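Halocarboxylic acid dehalogenase DehI (Pseudomonas putida, PDB 3BJX) probably hydrolyses the carbon-halogen bond of 2-haloalkanoic acids, replacing the halogen with a hydroxyl group. Local coordinates at residues K102-A107 with T219-A224; S203-L208 with K213-V218; A124-N129 with H293-L298. All coordinates share one frame; numbering follows the deposited sequence.

Interaction 1: K102-A107 with T219-A224; sequences KERLYA and TDEVLA
A salt bridge at the protein surface joins two helices: R104 of helix 101-107 reaches across to E221 of helix 212-223. The guanidinium offers its NE side, so the grip is side-on and two-pronged. NE donates to E221 OE1 over 2.8 Å with an N-H...O angle of 169°, while NH2 donates to E221 OE2 over 2.9 Å. Each carboxylate oxygen uses the syn lone pair, the one on the side of its sister oxygen, and the two flat groups are nearly coplanar, with planes 21° apart. R104 CG lies opposite the backbone N (chi1 175°), and a bend at chi2 then turns the chain so that NE and NH2 both face the acid. E221 answers with a chain extended beyond CG, and the two side chains cross at about a right angle. Two bonds in a shared plane oppose rotation of either group. The backbones stay well apart, R104 CA and E221 CA being 9.9 Å from each other, and these two side chains alone make the contact.

E221 sits in a wider pi-type turn at 219-223, closed by a weak bond from A224 N to T219 O. I217, one turn back on the same helix, packs against R104, giving the charged group an apolar neighbour beside its acid. D220, next to E221, forms a salt bridge of its own with R191 of helix 183-195. Such a side-on bidentate arginine-glutamate pair is a familiar inter-helix salt bridge, here on the outside of an all-alpha fold.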
loop_
_atom_site.group_PDB
_atom_site.type_symbol
_atom_site.label_atom_id
_atom_site.label_comp_id
_atom_site.label_asym_id
_atom_site.label_seq_id
_atom_site.Cartn_x
_atom_site.Cartn_y
_atom_site.Cartn_z
ATOM N N LYS A 102 17.754 -3.828 -27.737
ATOM C CA LYS A 102 19.152 -4.023 -28.082
ATOM C C LYS A 102 19.610 -3.075 -29.200
ATOM O O LYS A 102 20.574 -2.345 -29.021
ATOM C CB LYS A 102 19.367 -5.480 -28.460
ATOM C CG LYS A 102 20.781 -5.848 -28.827
ATOM C CD LYS A 102 20.855 -7.314 -29.266
ATOM C CE LYS A 102 19.891 -8.189 -28.448
ATOM N NZ LYS A 102 20.543 -9.456 -28.032
ATOM N N GLU A 103 18.915 -3.083 -30.341
ATOM C CA GLU A 103 19.178 -2.121 -31.438
ATOM C C GLU A 103 19.088 -0.650 -30.982
ATOM O O GLU A 103 19.833 0.206 -31.462
ATOM C CB GLU A 103 18.231 -2.352 -32.630
ATOM C CG GLU A 103 18.453 -3.647 -33.453
ATOM C CD GLU A 103 19.879 -3.789 -34.042
ATOM O OE1 GLU A 103 20.557 -2.766 -34.354
ATOM O OE2 GLU A 103 20.320 -4.954 -34.202
ATOM N N ARG A 104 18.165 -0.373 -30.061
ATOM C CA ARG A 104 18.034 0.937 -29.422
ATOM C C ARG A 104 19.269 1.341 -28.638
ATOM O O ARG A 104 19.675 2.503 -28.662
ATOM C CB ARG A 104 16.794 0.962 -28.502
ATOM C CG ARG A 104 16.626 2.256 -27.686
ATOM C CD ARG A 104 16.404 3.456 -28.611
ATOM N NE ARG A 104 16.412 4.761 -27.942
ATOM C CZ ARG A 104 17.444 5.599 -27.904
ATOM N NH1 ARG A 104 18.592 5.278 -28.487
ATOM N NH2 ARG A 104 17.329 6.774 -27.273
ATOM N N LEU A 105 19.837 0.391 -27.905
ATOM C CA LEU A 105 21.028 0.650 -27.116
ATOM C C LEU A 105 22.253 0.773 -28.016
ATOM O O LEU A 105 23.129 1.579 -27.745
ATOM C CB LEU A 105 21.206 -0.416 -26.015
ATOM C CG LEU A 105 20.123 -0.348 -24.912
ATOM C CD1 LEU A 105 20.207 -1.557 -23.996
ATOM C CD2 LEU A 105 20.148 0.976 -24.124
ATOM N N TYR A 106 22.288 0.014 -29.111
ATOM C CA TYR A 106 23.262 0.257 -30.170
ATOM C C TYR A 106 23.221 1.710 -30.616
ATOM O O TYR A 106 24.252 2.380 -30.661
ATOM C CB TYR A 106 22.985 -0.625 -31.389
ATOM C CG TYR A 106 23.345 -2.085 -31.227
ATOM C CD1 TYR A 106 24.332 -2.498 -30.333
ATOM C CD2 TYR A 106 22.743 -3.042 -32.022
ATOM C CE1 TYR A 106 24.672 -3.845 -30.216
ATOM C CE2 TYR A 106 23.073 -4.391 -31.915
ATOM C CZ TYR A 106 24.033 -4.789 -31.019
ATOM O OH TYR A 106 24.324 -6.140 -30.930
ATOM N N ALA A 107 22.019 2.178 -30.959
ATOM C CA ALA A 107 21.793 3.535 -31.428
ATOM C C ALA A 107 22.228 4.566 -30.393
ATOM O O ALA A 107 22.630 5.680 -30.745
ATOM C CB ALA A 107 20.335 3.722 -31.791
ATOM N N THR A 219 13.283 4.016 -18.853
ATOM C CA THR A 219 12.227 4.765 -18.157
ATOM C C THR A 219 11.273 5.418 -19.155
ATOM O O THR A 219 10.064 5.144 -19.122
ATOM C CB THR A 219 12.796 5.835 -17.149
ATOM O OG1 THR A 219 13.508 5.186 -16.084
ATOM C CG2 THR A 219 11.687 6.717 -16.557
ATOM N N ASP A 220 11.813 6.263 -20.040
ATOM C CA ASP A 220 10.981 7.152 -20.891
ATOM C C ASP A 220 10.428 6.480 -22.143
ATOM O O ASP A 220 9.411 6.909 -22.697
ATOM C CB ASP A 220 11.743 8.432 -21.305
ATOM C CG ASP A 220 12.069 9.347 -20.124
ATOM O OD1 ASP A 220 11.473 9.199 -19.032
ATOM O OD2 ASP A 220 12.925 10.234 -20.294
ATOM N N GLU A 221 11.108 5.437 -22.587
ATOM C CA GLU A 221 10.808 4.821 -23.865
ATOM C C GLU A 221 10.265 3.406 -23.726
ATOM O O GLU A 221 9.487 2.939 -24.589
ATOM C CB GLU A 221 12.055 4.815 -24.765
ATOM C CG GLU A 221 12.862 6.116 -24.758
ATOM C CD GLU A 221 14.055 6.063 -25.708
ATOM O OE1 GLU A 221 14.037 5.205 -26.624
ATOM O OE2 GLU A 221 15.009 6.865 -25.547
ATOM N N VAL A 222 10.686 2.713 -22.670
ATOM C CA VAL A 222 10.230 1.344 -22.429
ATOM C C VAL A 222 9.100 1.320 -21.384
ATOM O O VAL A 222 8.044 0.769 -21.638
ATOM C CB VAL A 222 11.412 0.341 -22.061
ATOM C CG1 VAL A 222 10.906 -1.106 -21.912
ATOM C CG2 VAL A 222 12.537 0.388 -23.100
ATOM N N LEU A 223 9.309 1.925 -20.225
ATOM C CA LEU A 223 8.334 1.797 -19.142
ATOM C C LEU A 223 7.197 2.813 -19.189
ATOM O O LEU A 223 6.091 2.528 -18.704
ATOM C CB LEU A 223 9.021 1.839 -17.779
ATOM C CG LEU A 223 9.971 0.694 -17.395
ATOM C CD1 LEU A 223 10.451 0.871 -15.950
ATOM C CD2 LEU A 223 9.307 -0.677 -17.581
ATOM N N ALA A 224 7.452 3.992 -19.774
ATOM C CA ALA A 224 6.416 5.044 -19.782
ATOM C C ALA A 224 5.080 4.623 -20.433
ATOM O O ALA A 224 4.020 4.925 -19.889
ATOM C CB ALA A 224 6.949 6.370 -20.363
#

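Interaction 2: S203-L208 with K213-V218; sequences SDFQAL and KVLQIV. With SO4 (sulfate ion), chain E.
L215 is the wedge of this contact, driven from helix 212-223 against F205 and L208 of helix 203-208. Its CG stands opposite the backbone N (chi1 178°), and the fork at CG divides the work. L215 CD1 meets the F205 ring obliquely at its CD1 atom, 3.9 Å away, whereas L215 CD2 lies 3.7 Å from F205 O, a methyl against the peptide oxygen. The leucine and the phenylalanine cross at about a right angle. L208 belongs to the same close-packed part, its CB facing L215 CB at 4.4 Å. From outside it is thickened by L188 of helix 183-195 behind L215, and by L189, V192 and I287 around F205.

The two helices form a splayed helix-turn-helix pair, joined by a short turn of three residues, 209-211. Their short axes run at 130° to each other and approach to 9.4 Å. The backbones draw together beside the turn, where L208 CA and L215 CA are 5.5 Å apart.

Packing is looser at V214, whose CG1 is only brushed by L208 CD2 at 4.2 Å. No hydrogen bond crosses between the two segments. On the outer side, at the start of helix 212-223, K213 points away from helix 203-208 and is exposed to solvent.

At the far end of helix 203-208 the chemistry becomes polar. S203 N, in the first turn, donates to O4 of a bound sulfate over 3.2 Å, as anions often bind at helix N-termini. W49 NE1 and F52 N also hold this sulfate, probably a crystallisation component, and R55 bonds the S203 hydroxyl.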
loop_
_atom_site.group_PDB
_atom_site.type_symbol
_atom_site.label_atom_id
_atom_site.label_comp_id
_atom_site.label_asym_id
_atom_site.label_seq_id
_atom_site.Cartn_x
_atom_site.Cartn_y
_atom_site.Cartn_z
ATOM N N SER A 203 15.826 -0.835 -5.924
ATOM C CA SER A 203 17.251 -1.165 -6.082
ATOM C C SER A 203 17.576 -1.372 -7.542
ATOM O O SER A 203 18.702 -1.098 -7.981
ATOM C CB SER A 203 17.636 -2.441 -5.324
ATOM O OG SER A 203 17.339 -2.340 -3.949
ATOM N N ASP A 204 16.570 -1.843 -8.287
ATOM C CA ASP A 204 16.693 -2.148 -9.721
ATOM C C ASP A 204 17.138 -0.942 -10.489
ATOM O O ASP A 204 17.986 -1.048 -11.381
ATOM C CB ASP A 204 15.339 -2.575 -10.303
ATOM C CG ASP A 204 14.789 -3.806 -9.654
ATOM O OD1 ASP A 204 14.517 -3.781 -8.419
ATOM O OD2 ASP A 204 14.607 -4.791 -10.388
ATOM N N PHE A 205 16.510 0.188 -10.154
ATOM C CA PHE A 205 16.768 1.490 -10.771
ATOM C C PHE A 205 18.063 2.125 -10.258
ATOM O O PHE A 205 18.779 2.760 -11.020
ATOM C CB PHE A 205 15.550 2.412 -10.622
ATOM C CG PHE A 205 14.301 1.858 -11.265
ATOM C CD1 PHE A 205 14.352 1.266 -12.542
ATOM C CD2 PHE A 205 13.073 1.914 -10.608
ATOM C CE1 PHE A 205 13.211 0.735 -13.129
ATOM C CE2 PHE A 205 11.929 1.379 -11.191
ATOM C CZ PHE A 205 11.991 0.798 -12.454
ATOM N N GLN A 206 18.382 1.932 -8.979
ATOM C CA GLN A 206 19.729 2.277 -8.468
ATOM C C GLN A 206 20.884 1.610 -9.236
ATOM O O GLN A 206 21.974 2.174 -9.394
ATOM C CB GLN A 206 19.835 1.927 -6.987
ATOM C CG GLN A 206 18.954 2.789 -6.097
ATOM C CD GLN A 206 19.073 2.401 -4.632
ATOM O OE1 GLN A 206 18.174 1.776 -4.065
ATOM N NE2 GLN A 206 20.191 2.754 -4.019
ATOM N N ALA A 207 20.637 0.403 -9.719
ATOM C CA ALA A 207 21.666 -0.398 -10.315
ATOM C C ALA A 207 21.873 -0.037 -11.769
ATOM O O ALA A 207 22.982 -0.129 -12.288
ATOM C CB ALA A 207 21.298 -1.850 -10.176
ATOM N N LEU A 208 20.790 0.340 -12.442
ATOM C CA LEU A 208 20.830 0.687 -13.862
ATOM C C LEU A 208 21.331 2.116 -13.985
ATOM O O LEU A 208 21.960 2.469 -14.986
ATOM C CB LEU A 208 19.451 0.517 -14.502
ATOM C CG LEU A 208 18.935 -0.933 -14.649
ATOM C CD1 LEU A 208 17.407 -0.975 -14.696
ATOM C CD2 LEU A 208 19.527 -1.682 -15.857
ATOM N N LYS A 213 22.133 6.730 -18.974
ATOM C CA LYS A 213 21.410 6.819 -20.248
ATOM C C LYS A 213 20.572 5.565 -20.519
ATOM O O LYS A 213 19.537 5.652 -21.184
ATOM C CB LYS A 213 22.390 7.095 -21.410
ATOM C CG LYS A 213 21.707 7.396 -22.768
ATOM C CD LYS A 213 22.692 7.260 -23.933
ATOM C CE LYS A 213 22.237 8.092 -25.159
ATOM N NZ LYS A 213 23.335 8.343 -26.177
ATOM N N VAL A 214 21.017 4.411 -20.019
ATOM C CA VAL A 214 20.237 3.172 -20.064
ATOM C C VAL A 214 18.949 3.353 -19.239
ATOM O O VAL A 214 17.837 3.003 -19.692
ATOM C CB VAL A 214 21.055 1.948 -19.509
ATOM C CG1 VAL A 214 20.147 0.761 -19.205
ATOM C CG2 VAL A 214 22.151 1.533 -20.479
ATOM N N LEU A 215 19.110 3.915 -18.043
ATOM C CA LEU A 215 18.005 4.156 -17.136
ATOM C C LEU A 215 17.016 5.144 -17.759
ATOM O O LEU A 215 15.791 4.943 -17.679
ATOM C CB LEU A 215 18.496 4.665 -15.780
ATOM C CG LEU A 215 17.409 5.016 -14.739
ATOM C CD1 LEU A 215 16.426 3.869 -14.486
ATOM C CD2 LEU A 215 18.049 5.448 -13.456
ATOM N N GLN A 216 17.542 6.184 -18.402
ATOM C CA GLN A 216 16.692 7.137 -19.096
ATOM C C GLN A 216 15.837 6.492 -20.197
ATOM O O GLN A 216 14.621 6.662 -20.215
ATOM C CB GLN A 216 17.537 8.270 -19.658
ATOM C CG GLN A 216 16.727 9.278 -20.440
ATOM C CD GLN A 216 17.338 10.653 -20.409
ATOM O OE1 GLN A 216 18.529 10.830 -20.699
ATOM N NE2 GLN A 216 16.528 11.647 -20.057
ATOM N N ILE A 217 16.485 5.763 -21.105
ATOM C CA ILE A 217 15.837 5.070 -22.222
ATOM C C ILE A 217 14.791 4.068 -21.749
ATOM O O ILE A 217 13.662 4.057 -22.255
ATOM C CB ILE A 217 16.895 4.354 -23.117
ATOM C CG1 ILE A 217 17.746 5.382 -23.868
ATOM C CG2 ILE A 217 16.252 3.375 -24.094
ATOM C CD1 ILE A 217 18.857 4.769 -24.683
ATOM N N VAL A 218 15.148 3.234 -20.766
ATOM C CA VAL A 218 14.188 2.234 -20.268
ATOM C C VAL A 218 13.026 2.877 -19.502
ATOM O O VAL A 218 11.903 2.363 -19.540
ATOM C CB VAL A 218 14.863 1.056 -19.481
ATOM C CG1 VAL A 218 16.014 0.437 -20.314
ATOM C CG2 VAL A 218 15.337 1.494 -18.084
HETATM S S SO4 E . 14.171 -3.978 -4.514
HETATM O O1 SO4 E . 14.598 -4.768 -5.685
HETATM O O2 SO4 E . 13.238 -4.759 -3.703
HETATM O O3 SO4 E . 15.346 -3.654 -3.718
HETATM O O4 SO4 E . 13.511 -2.732 -4.906
#

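Interaction 3: A124-N129 with H293-L298; sequences AFNYGN and HITECL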
loop_
_atom_site.group_PDB
_atom_site.type_symbol
_atom_site.label_atom_id
_atom_site.label_comp_id
_atom_site.label_asym_id
_atom_site.label_seq_id
_atom_site.Cartn_x
_atom_site.Cartn_y
_atom_site.Cartn_z
ATOM N N ALA A 124 19.866 -10.711 -12.507
ATOM C CA ALA A 124 19.983 -10.886 -11.065
ATOM C C ALA A 124 18.701 -10.453 -10.379
ATOM O O ALA A 124 18.313 -11.029 -9.356
ATOM C CB ALA A 124 21.176 -10.089 -10.503
ATOM N N PHE A 125 18.076 -9.409 -10.913
ATOM C CA PHE A 125 16.868 -8.853 -10.345
ATOM C C PHE A 125 15.659 -9.664 -10.713
ATOM O O PHE A 125 14.834 -9.912 -9.846
ATOM C CB PHE A 125 16.666 -7.382 -10.731
ATOM C CG PHE A 125 17.486 -6.445 -9.913
ATOM C CD1 PHE A 125 17.112 -6.138 -8.631
ATOM C CD2 PHE A 125 18.665 -5.909 -10.416
ATOM C CE1 PHE A 125 17.886 -5.294 -7.862
ATOM C CE2 PHE A 125 19.437 -5.076 -9.643
ATOM C CZ PHE A 125 19.060 -4.775 -8.367
ATOM N N ASN A 126 15.547 -10.050 -11.992
ATOM C CA ASN A 126 14.534 -11.018 -12.443
ATOM C C ASN A 126 14.470 -12.255 -11.579
ATOM O O ASN A 126 13.386 -12.752 -11.312
ATOM C CB ASN A 126 14.747 -11.415 -13.910
ATOM C CG ASN A 126 14.499 -10.270 -14.843
ATOM O OD1 ASN A 126 13.932 -9.259 -14.421
ATOM N ND2 ASN A 126 14.935 -10.391 -16.103
ATOM N N TYR A 127 15.637 -12.736 -11.144
ATOM C CA TYR A 127 15.733 -13.893 -10.264
ATOM C C TYR A 127 15.276 -13.633 -8.826
ATOM O O TYR A 127 14.540 -14.438 -8.259
ATOM C CB TYR A 127 17.156 -14.481 -10.258
ATOM C CG TYR A 127 17.264 -15.682 -9.362
ATOM C CD1 TYR A 127 16.751 -16.908 -9.770
ATOM C CD2 TYR A 127 17.831 -15.593 -8.099
ATOM C CE1 TYR A 127 16.815 -18.023 -8.959
ATOM C CE2 TYR A 127 17.897 -16.717 -7.256
ATOM C CZ TYR A 127 17.382 -17.937 -7.705
ATOM O OH TYR A 127 17.418 -19.086 -6.923
ATOM N N GLY A 128 15.733 -12.537 -8.221
ATOM C CA GLY A 128 15.416 -12.301 -6.826
ATOM C C GLY A 128 14.098 -11.607 -6.557
ATOM O O GLY A 128 13.559 -11.727 -5.466
ATOM N N ASN A 129 13.590 -10.878 -7.547
ATOM C CA ASN A 129 12.441 -9.985 -7.374
ATOM C C ASN A 129 11.209 -10.752 -6.915
ATOM O O ASN A 129 10.647 -10.411 -5.878
ATOM C CB ASN A 129 12.185 -9.117 -8.635
ATOM C CG ASN A 129 12.861 -7.744 -8.568
ATOM O OD1 ASN A 129 13.386 -7.349 -7.524
ATOM N ND2 ASN A 129 12.838 -7.006 -9.678
ATOM N N HIS A 293 9.614 -6.821 -18.050
ATOM C CA HIS A 293 9.263 -6.129 -19.291
ATOM C C HIS A 293 10.447 -5.587 -20.056
ATOM O O HIS A 293 10.559 -5.831 -21.245
ATOM C CB HIS A 293 8.247 -5.011 -19.099
ATOM C CG HIS A 293 7.636 -4.558 -20.389
ATOM N ND1 HIS A 293 6.918 -5.409 -21.207
ATOM C CD2 HIS A 293 7.660 -3.358 -21.019
ATOM C CE1 HIS A 293 6.516 -4.743 -22.275
ATOM N NE2 HIS A 293 6.957 -3.501 -22.187
ATOM N N ILE A 294 11.330 -4.859 -19.387
ATOM C CA ILE A 294 12.562 -4.374 -20.018
ATOM C C ILE A 294 13.392 -5.543 -20.569
ATOM O O ILE A 294 13.848 -5.509 -21.699
ATOM C CB ILE A 294 13.393 -3.545 -19.004
ATOM C CG1 ILE A 294 12.719 -2.194 -18.732
ATOM C CG2 ILE A 294 14.833 -3.354 -19.470
ATOM C CD1 ILE A 294 13.154 -1.511 -17.416
ATOM N N THR A 295 13.577 -6.580 -19.758
ATOM C CA THR A 295 14.281 -7.795 -20.185
ATOM C C THR A 295 13.702 -8.408 -21.447
ATOM O O THR A 295 14.451 -8.833 -22.330
ATOM C CB THR A 295 14.314 -8.837 -19.068
ATOM O OG1 THR A 295 14.732 -8.191 -17.856
ATOM C CG2 THR A 295 15.293 -9.956 -19.385
ATOM N N GLU A 296 12.374 -8.432 -21.534
ATOM C CA GLU A 296 11.675 -8.995 -22.680
ATOM C C GLU A 296 11.912 -8.170 -23.954
ATOM O O GLU A 296 12.025 -8.722 -25.047
ATOM C CB GLU A 296 10.181 -9.101 -22.376
ATOM C CG GLU A 296 9.378 -9.880 -23.409
ATOM C CD GLU A 296 7.874 -9.762 -23.225
ATOM O OE1 GLU A 296 7.384 -9.374 -22.129
ATOM O OE2 GLU A 296 7.168 -10.054 -24.205
ATOM N N CYS A 297 11.968 -6.850 -23.806
ATOM C CA CYS A 297 12.237 -5.960 -24.921
ATOM C C CYS A 297 13.647 -6.151 -25.401
ATOM O O CYS A 297 13.944 -5.851 -26.550
ATOM C CB CYS A 297 12.058 -4.506 -24.513
ATOM S SG CYS A 297 10.350 -3.971 -24.324
ATOM N N LEU A 298 14.515 -6.659 -24.520
ATOM C CA LEU A 298 15.913 -6.897 -24.858
ATOM C C LEU A 298 16.150 -8.278 -25.474
ATOM O O LEU A 298 16.754 -8.373 -26.542
ATOM C CB LEU A 298 16.820 -6.698 -23.641
ATOM C CG LEU A 298 18.330 -6.644 -23.937
ATOM C CD1 LEU A 298 18.688 -5.382 -24.708
ATOM C CD2 LEU A 298 19.181 -6.766 -22.660
#
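In N126 the side chain leaves the helix with CG opposite the carbonyl carbon (chi1 -67°), and a small second torsion (-13°) turns the amide so that its nitrogen faces T295. T295 places OG1 opposite its own carbonyl carbon, which sets the hydroxyl toward N126 and its methyl CG2 alongside. The two side chains come from opposite directions and meet at one bond: N126 ND2 donates to T295 OG1 over 2.8 Å, almost straight at 174°. The acceptor lies essentially in the amide plane. T295 CG2 is close too, 3.3 Å from N126 ND2, with T295 CB 3.4 Å from the same nitrogen, so the amide end is held by the threonine's hydroxyl and touched by its carbon atoms. A leucine in place of N126 would probably leave T295 OG1 without its amide donor and press an apolar branch against that oxygen.

The bond ties together two of the longest helices in the chain, 112-143 and 267-299, deep within an all-helical fold. N126 CA and T295 CA are 8.4 Å apart, and only 75 Å² is buried between the segments, so the link is narrow and polar. T295 OG1 has a second partner in the carbonyl oxygen of I291, one turn back on its own helix; the hydroxyl donates there and accepts from N126, which fixes its rotation. The surroundings are largely apolar: I291 and I292 lie against N126, and L122 and Y123 against T295.

Next to this bond, N126 O and Y127 O of helix 112-143 are bonded by the guanidinium of R88, while farther along the helix N129 ND2 reaches D204 OD2.

In the fold
Interaction 1 is a surface contact, whereas interactions 2 and 3 are buried, and their chemistry follows: a charged pair outside, apolar packing between successive helices, and a single neutral hydrogen bond between long helices. Sequence distance divides them differently: the contact between consecutive helices is wholly apolar, while the two whose segments lie 112 and 164 residues apart are polar. Interactions 1 and 2 share helix 212-223, using successive lengths of it. Interaction 3 touches both, I294 lying against V222 and L223 of one and V218 of the other. Helix 267-299 is thus a common neighbour, with apolar side chains joining the three sites.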